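Local structure of LEOA (Escherichia coli, 4AUR) at residues A[329-340]-A[507-518]. The protein probably binds and hydrolyses GTP as a bacterial dynamin that is thought to work with LeoB and LeoC. Numbering follows the deposited sequence.
Sequences FEELNLMEKQLM and IKEPFEDIYDVL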
loop_
_atom_site.group_PDB
_atom_site.type_symbol
_atom_site.label_atom_id
_atom_site.label_comp_id
_atom_site.label_asym_id
_atom_site.label_seq_id
_atom_site.Cartn_x
_atom_site.Cartn_y
_atom_site.Cartn_z
ATOM N N PHE A 329 -45.958 19.323 -15.918
ATOM C CA PHE A 329 -47.317 18.898 -16.127
ATOM C C PHE A 329 -48.316 19.706 -15.289
ATOM O O PHE A 329 -49.361 20.081 -15.780
ATOM C CB PHE A 329 -47.430 17.431 -15.781
ATOM C CG PHE A 329 -48.816 16.932 -15.789
ATOM C CD1 PHE A 329 -49.417 16.570 -16.982
ATOM C CD2 PHE A 329 -49.534 16.854 -14.616
ATOM C CE1 PHE A 329 -50.710 16.103 -16.995
ATOM C CE2 PHE A 329 -50.827 16.408 -14.613
ATOM C CZ PHE A 329 -51.419 16.036 -15.802
ATOM N N GLU A 330 -48.004 19.950 -14.024
ATOM C CA GLU A 330 -48.895 20.701 -13.193
ATOM C C GLU A 330 -49.102 22.070 -13.825
ATOM O O GLU A 330 -50.218 22.582 -13.867
ATOM C CB GLU A 330 -48.334 20.858 -11.768
ATOM C CG GLU A 330 -48.508 19.631 -10.879
ATOM C CD GLU A 330 -47.770 19.724 -9.554
ATOM O OE1 GLU A 330 -47.796 20.786 -8.902
ATOM O OE2 GLU A 330 -47.170 18.728 -9.140
ATOM N N GLU A 331 -48.024 22.666 -14.316
ATOM C CA GLU A 331 -48.082 24.041 -14.823
ATOM C C GLU A 331 -48.885 24.108 -16.109
ATOM O O GLU A 331 -49.663 25.023 -16.284
ATOM C CB GLU A 331 -46.670 24.606 -15.026
ATOM C CG GLU A 331 -46.554 25.809 -15.947
ATOM C CD GLU A 331 -45.142 26.379 -15.973
ATOM O OE1 GLU A 331 -44.500 26.413 -14.902
ATOM O OE2 GLU A 331 -44.668 26.799 -17.049
ATOM N N LEU A 332 -48.683 23.141 -16.992
ATOM C CA LEU A 332 -49.413 23.079 -18.253
ATOM C C LEU A 332 -50.895 22.770 -18.064
ATOM O O LEU A 332 -51.707 23.189 -18.868
ATOM C CB LEU A 332 -48.814 22.020 -19.173
ATOM C CG LEU A 332 -47.414 22.232 -19.724
ATOM C CD1 LEU A 332 -46.948 21.006 -20.486
ATOM C CD2 LEU A 332 -47.365 23.433 -20.630
ATOM N N ASN A 333 -51.229 22.026 -17.021
ATOM C CA ASN A 333 -52.599 21.662 -16.743
ATOM C C ASN A 333 -53.399 22.869 -16.211
ATOM O O ASN A 333 -54.544 23.074 -16.589
ATOM C CB ASN A 333 -52.657 20.487 -15.767
ATOM C CG ASN A 333 -53.878 19.599 -15.981
ATOM O OD1 ASN A 333 -54.158 19.118 -17.098
ATOM N ND2 ASN A 333 -54.604 19.352 -14.900
ATOM N N LEU A 334 -52.794 23.685 -15.358
ATOM C CA LEU A 334 -53.417 24.944 -14.975
ATOM C C LEU A 334 -53.653 25.850 -16.180
ATOM O O LEU A 334 -54.715 26.435 -16.342
ATOM C CB LEU A 334 -52.560 25.692 -13.963
ATOM C CG LEU A 334 -52.756 25.215 -12.536
ATOM C CD1 LEU A 334 -51.582 25.658 -11.670
ATOM C CD2 LEU A 334 -54.082 25.727 -11.973
HETATM N N MSE A 335 -52.657 25.964 -17.031
HETATM C CA MSE A 335 -52.743 26.865 -18.143
HETATM C C MSE A 335 -53.933 26.531 -18.955
HETATM O O MSE A 335 -54.663 27.406 -19.334
HETATM C CB MSE A 335 -51.485 26.737 -18.956
HETATM C CG MSE A 335 -51.212 28.031 -19.698
HETATM SE SE MSE A 335 -49.652 27.656 -20.804
HETATM C CE MSE A 335 -48.321 27.731 -19.346
ATOM N N GLU A 336 -54.151 25.240 -19.182
ATOM C CA GLU A 336 -55.268 24.744 -19.988
ATOM C C GLU A 336 -56.586 24.862 -19.256
ATOM O O GLU A 336 -57.575 25.184 -19.869
ATOM C CB GLU A 336 -55.026 23.290 -20.399
ATOM C CG GLU A 336 -55.924 22.763 -21.516
ATOM C CD GLU A 336 -55.778 21.261 -21.766
ATOM O OE1 GLU A 336 -55.121 20.558 -20.969
ATOM O OE2 GLU A 336 -56.317 20.766 -22.778
ATOM N N LYS A 337 -56.617 24.591 -17.959
ATOM C CA LYS A 337 -57.855 24.743 -17.196
ATOM C C LYS A 337 -58.277 26.222 -17.198
ATOM O O LYS A 337 -59.476 26.545 -17.313
ATOM C CB LYS A 337 -57.694 24.217 -15.759
ATOM C CG LYS A 337 -58.739 24.742 -14.770
ATOM C CD LYS A 337 -58.416 24.441 -13.297
ATOM C CE LYS A 337 -59.189 25.363 -12.340
ATOM N NZ LYS A 337 -59.049 24.986 -10.896
ATOM N N GLN A 338 -57.274 27.098 -17.074
ATOM C CA GLN A 338 -57.487 28.524 -16.983
ATOM C C GLN A 338 -58.113 29.042 -18.269
ATOM O O GLN A 338 -59.188 29.638 -18.229
ATOM C CB GLN A 338 -56.173 29.241 -16.667
ATOM C CG GLN A 338 -56.170 30.752 -16.904
ATOM C CD GLN A 338 -57.234 31.504 -16.108
ATOM O OE1 GLN A 338 -58.001 32.297 -16.671
ATOM N NE2 GLN A 338 -57.288 31.258 -14.793
ATOM N N LEU A 339 -57.449 28.811 -19.396
ATOM C CA LEU A 339 -57.989 29.144 -20.721
ATOM C C LEU A 339 -59.392 28.571 -20.965
ATOM O O LEU A 339 -60.260 29.236 -21.551
ATOM C CB LEU A 339 -57.052 28.662 -21.831
ATOM C CG LEU A 339 -55.759 29.438 -22.091
ATOM C CD1 LEU A 339 -54.889 28.680 -23.058
ATOM C CD2 LEU A 339 -56.020 30.819 -22.646
HETATM N N MSE A 340 -59.641 27.351 -20.508
HETATM C CA MSE A 340 -60.960 26.770 -20.743
HETATM C C MSE A 340 -62.027 27.488 -19.911
HETATM O O MSE A 340 -63.120 27.720 -20.383
HETATM C CB MSE A 340 -60.970 25.234 -20.562
HETATM C CG MSE A 340 -60.242 24.409 -21.631
HETATM SE SE MSE A 340 -60.906 24.754 -23.449
HETATM C CE MSE A 340 -62.403 23.465 -23.461
ATOM N N ILE A 507 -57.341 24.986 -28.477
ATOM C CA ILE A 507 -56.697 25.153 -27.192
ATOM C C ILE A 507 -56.105 23.843 -26.697
ATOM O O ILE A 507 -54.976 23.803 -26.235
ATOM C CB ILE A 507 -57.701 25.713 -26.181
ATOM C CG1 ILE A 507 -57.837 27.213 -26.404
ATOM C CG2 ILE A 507 -57.246 25.452 -24.761
ATOM C CD1 ILE A 507 -58.941 27.866 -25.617
ATOM N N LYS A 508 -56.877 22.773 -26.807
ATOM C CA LYS A 508 -56.479 21.486 -26.297
ATOM C C LYS A 508 -55.350 20.878 -27.088
ATOM O O LYS A 508 -54.447 20.316 -26.517
ATOM C CB LYS A 508 -57.660 20.524 -26.313
ATOM C CG LYS A 508 -58.682 20.824 -25.241
ATOM C CD LYS A 508 -59.850 19.845 -25.237
ATOM C CE LYS A 508 -60.577 19.940 -23.893
ATOM N NZ LYS A 508 -62.021 19.565 -23.937
ATOM N N GLU A 509 -55.397 20.974 -28.404
ATOM C CA GLU A 509 -54.480 20.208 -29.232
ATOM C C GLU A 509 -53.040 20.254 -28.722
ATOM O O GLU A 509 -52.462 19.211 -28.435
ATOM C CB GLU A 509 -54.571 20.640 -30.698
ATOM C CG GLU A 509 -53.444 20.156 -31.611
ATOM C CD GLU A 509 -53.741 20.379 -33.101
ATOM O OE1 GLU A 509 -54.389 21.409 -33.463
ATOM O OE2 GLU A 509 -53.318 19.517 -33.918
ATOM N N PRO A 510 -52.451 21.450 -28.595
ATOM C CA PRO A 510 -51.039 21.491 -28.263
ATOM C C PRO A 510 -50.649 20.845 -26.931
ATOM O O PRO A 510 -49.508 20.373 -26.777
ATOM C CB PRO A 510 -50.720 22.984 -28.259
ATOM C CG PRO A 510 -52.030 23.689 -28.304
ATOM C CD PRO A 510 -52.945 22.764 -29.011
ATOM N N PHE A 511 -51.570 20.813 -25.982
ATOM C CA PHE A 511 -51.305 20.159 -24.720
ATOM C C PHE A 511 -51.393 18.645 -24.892
ATOM O O PHE A 511 -50.513 17.924 -24.464
ATOM C CB PHE A 511 -52.289 20.614 -23.645
ATOM C CG PHE A 511 -52.246 22.090 -23.344
ATOM C CD1 PHE A 511 -51.350 22.602 -22.444
ATOM C CD2 PHE A 511 -53.147 22.951 -23.927
ATOM C CE1 PHE A 511 -51.322 23.953 -22.152
ATOM C CE2 PHE A 511 -53.139 24.297 -23.630
ATOM C CZ PHE A 511 -52.217 24.802 -22.744
ATOM N N GLU A 512 -52.442 18.157 -25.536
ATOM C CA GLU A 512 -52.631 16.716 -25.677
ATOM C C GLU A 512 -51.325 16.040 -26.066
ATOM O O GLU A 512 -50.934 15.035 -25.488
ATOM C CB GLU A 512 -53.723 16.391 -26.712
ATOM C CG GLU A 512 -55.120 16.226 -26.119
ATOM C CD GLU A 512 -56.240 16.598 -27.100
ATOM O OE1 GLU A 512 -55.990 16.593 -28.329
ATOM O OE2 GLU A 512 -57.378 16.903 -26.642
ATOM N N ASP A 513 -50.644 16.619 -27.040
ATOM C CA ASP A 513 -49.459 16.015 -27.603
ATOM C C ASP A 513 -48.415 15.830 -26.508
ATOM O O ASP A 513 -47.967 14.715 -26.225
ATOM C CB ASP A 513 -48.926 16.886 -28.740
ATOM C CG ASP A 513 -49.985 17.163 -29.826
ATOM O OD1 ASP A 513 -51.119 16.620 -29.735
ATOM O OD2 ASP A 513 -49.679 17.929 -30.772
ATOM N N ILE A 514 -48.070 16.930 -25.861
ATOM C CA ILE A 514 -47.042 16.932 -24.846
ATOM C C ILE A 514 -47.417 16.180 -23.576
ATOM O O ILE A 514 -46.550 15.734 -22.860
ATOM C CB ILE A 514 -46.669 18.360 -24.474
ATOM C CG1 ILE A 514 -45.460 18.366 -23.580
ATOM C CG2 ILE A 514 -47.785 19.028 -23.711
ATOM C CD1 ILE A 514 -44.971 19.772 -23.378
ATOM N N TYR A 515 -48.691 16.053 -23.259
ATOM C CA TYR A 515 -49.045 15.243 -22.112
ATOM C C TYR A 515 -48.734 13.769 -22.401
ATOM O O TYR A 515 -48.367 13.040 -21.489
ATOM C CB TYR A 515 -50.514 15.382 -21.746
ATOM C CG TYR A 515 -50.994 16.726 -21.203
ATOM C CD1 TYR A 515 -50.136 17.644 -20.595
ATOM C CD2 TYR A 515 -52.349 17.063 -21.279
ATOM C CE1 TYR A 515 -50.614 18.843 -20.100
ATOM C CE2 TYR A 515 -52.828 18.253 -20.775
ATOM C CZ TYR A 515 -51.960 19.138 -20.183
ATOM O OH TYR A 515 -52.474 20.320 -19.687
ATOM N N ASP A 516 -48.883 13.341 -23.655
ATOM C CA ASP A 516 -48.608 11.955 -24.057
ATOM C C ASP A 516 -47.133 11.609 -23.875
ATOM O O ASP A 516 -46.782 10.453 -23.660
ATOM C CB ASP A 516 -48.977 11.705 -25.534
ATOM C CG ASP A 516 -50.484 11.810 -25.813
ATOM O OD1 ASP A 516 -51.289 11.360 -24.970
ATOM O OD2 ASP A 516 -50.867 12.340 -26.881
ATOM N N VAL A 517 -46.275 12.620 -23.985
ATOM C CA VAL A 517 -44.842 12.446 -23.849
ATOM C C VAL A 517 -44.447 12.367 -22.389
ATOM O O VAL A 517 -43.592 11.574 -22.018
ATOM C CB VAL A 517 -44.108 13.602 -24.510
ATOM C CG1 VAL A 517 -42.608 13.451 -24.359
ATOM C CG2 VAL A 517 -44.496 13.654 -25.977
ATOM N N LEU A 518 -45.080 13.191 -21.568
ATOM C CA LEU A 518 -44.788 13.259 -20.152
ATOM C C LEU A 518 -45.450 12.134 -19.410
ATOM O O LEU A 518 -45.110 11.875 -18.271
ATOM C CB LEU A 518 -45.277 14.578 -19.561
ATOM C CG LEU A 518 -44.652 15.884 -20.039
ATOM C CD1 LEU A 518 -45.272 17.045 -19.280
ATOM C CD2 LEU A 518 -43.143 15.915 -19.883
#
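Glu336 reaches from helix 275-343 across to helix 489-518, lying along the ring of Phe511. Its CB sits over the middle of that ring, 3.8 Å from the centroid, in a CH-pi contact. Glu336 CG then passes above Phe511 CD2 at 3.7 Å, and the carboxylate of Glu336 stacks over the CG-CD2 side of the ring, next to the phenylalanine's own backbone, the two planes only 17° apart. With CG anti to the backbone N (chi1 -165°) and the chain extended, the acid reaches the far helix. There Glu336 OE1 accepts a hydrogen bond of 3.0 Å from Tyr515 OH, met on its anti side and 30° out of the carboxylate plane, while Glu336 OE2 rests 3.4 Å from Lys508 CG. The Lys508 ammonium stays too distant for a salt bridge.

Tyr515 is a knob in a hole formed by Phe329, Leu332, Asn333 and Glu336. Phe329 turns its edge to one face of the tyrosine, centroids 5.3 Å apart, and Leu332 CB lies at the ring's edge. Further along, Leu332 CD1 meets Ile514 CD1 tip to tip at 3.7 Å. Helix 368-408 flanks this interface, touching Met335 and Ile514. Segments 329-340 and 507-518 run nearly antiparallel, their axes 10.5 Å apart at closest approach, within the long helical bundle characteristic of dynamin-like proteins.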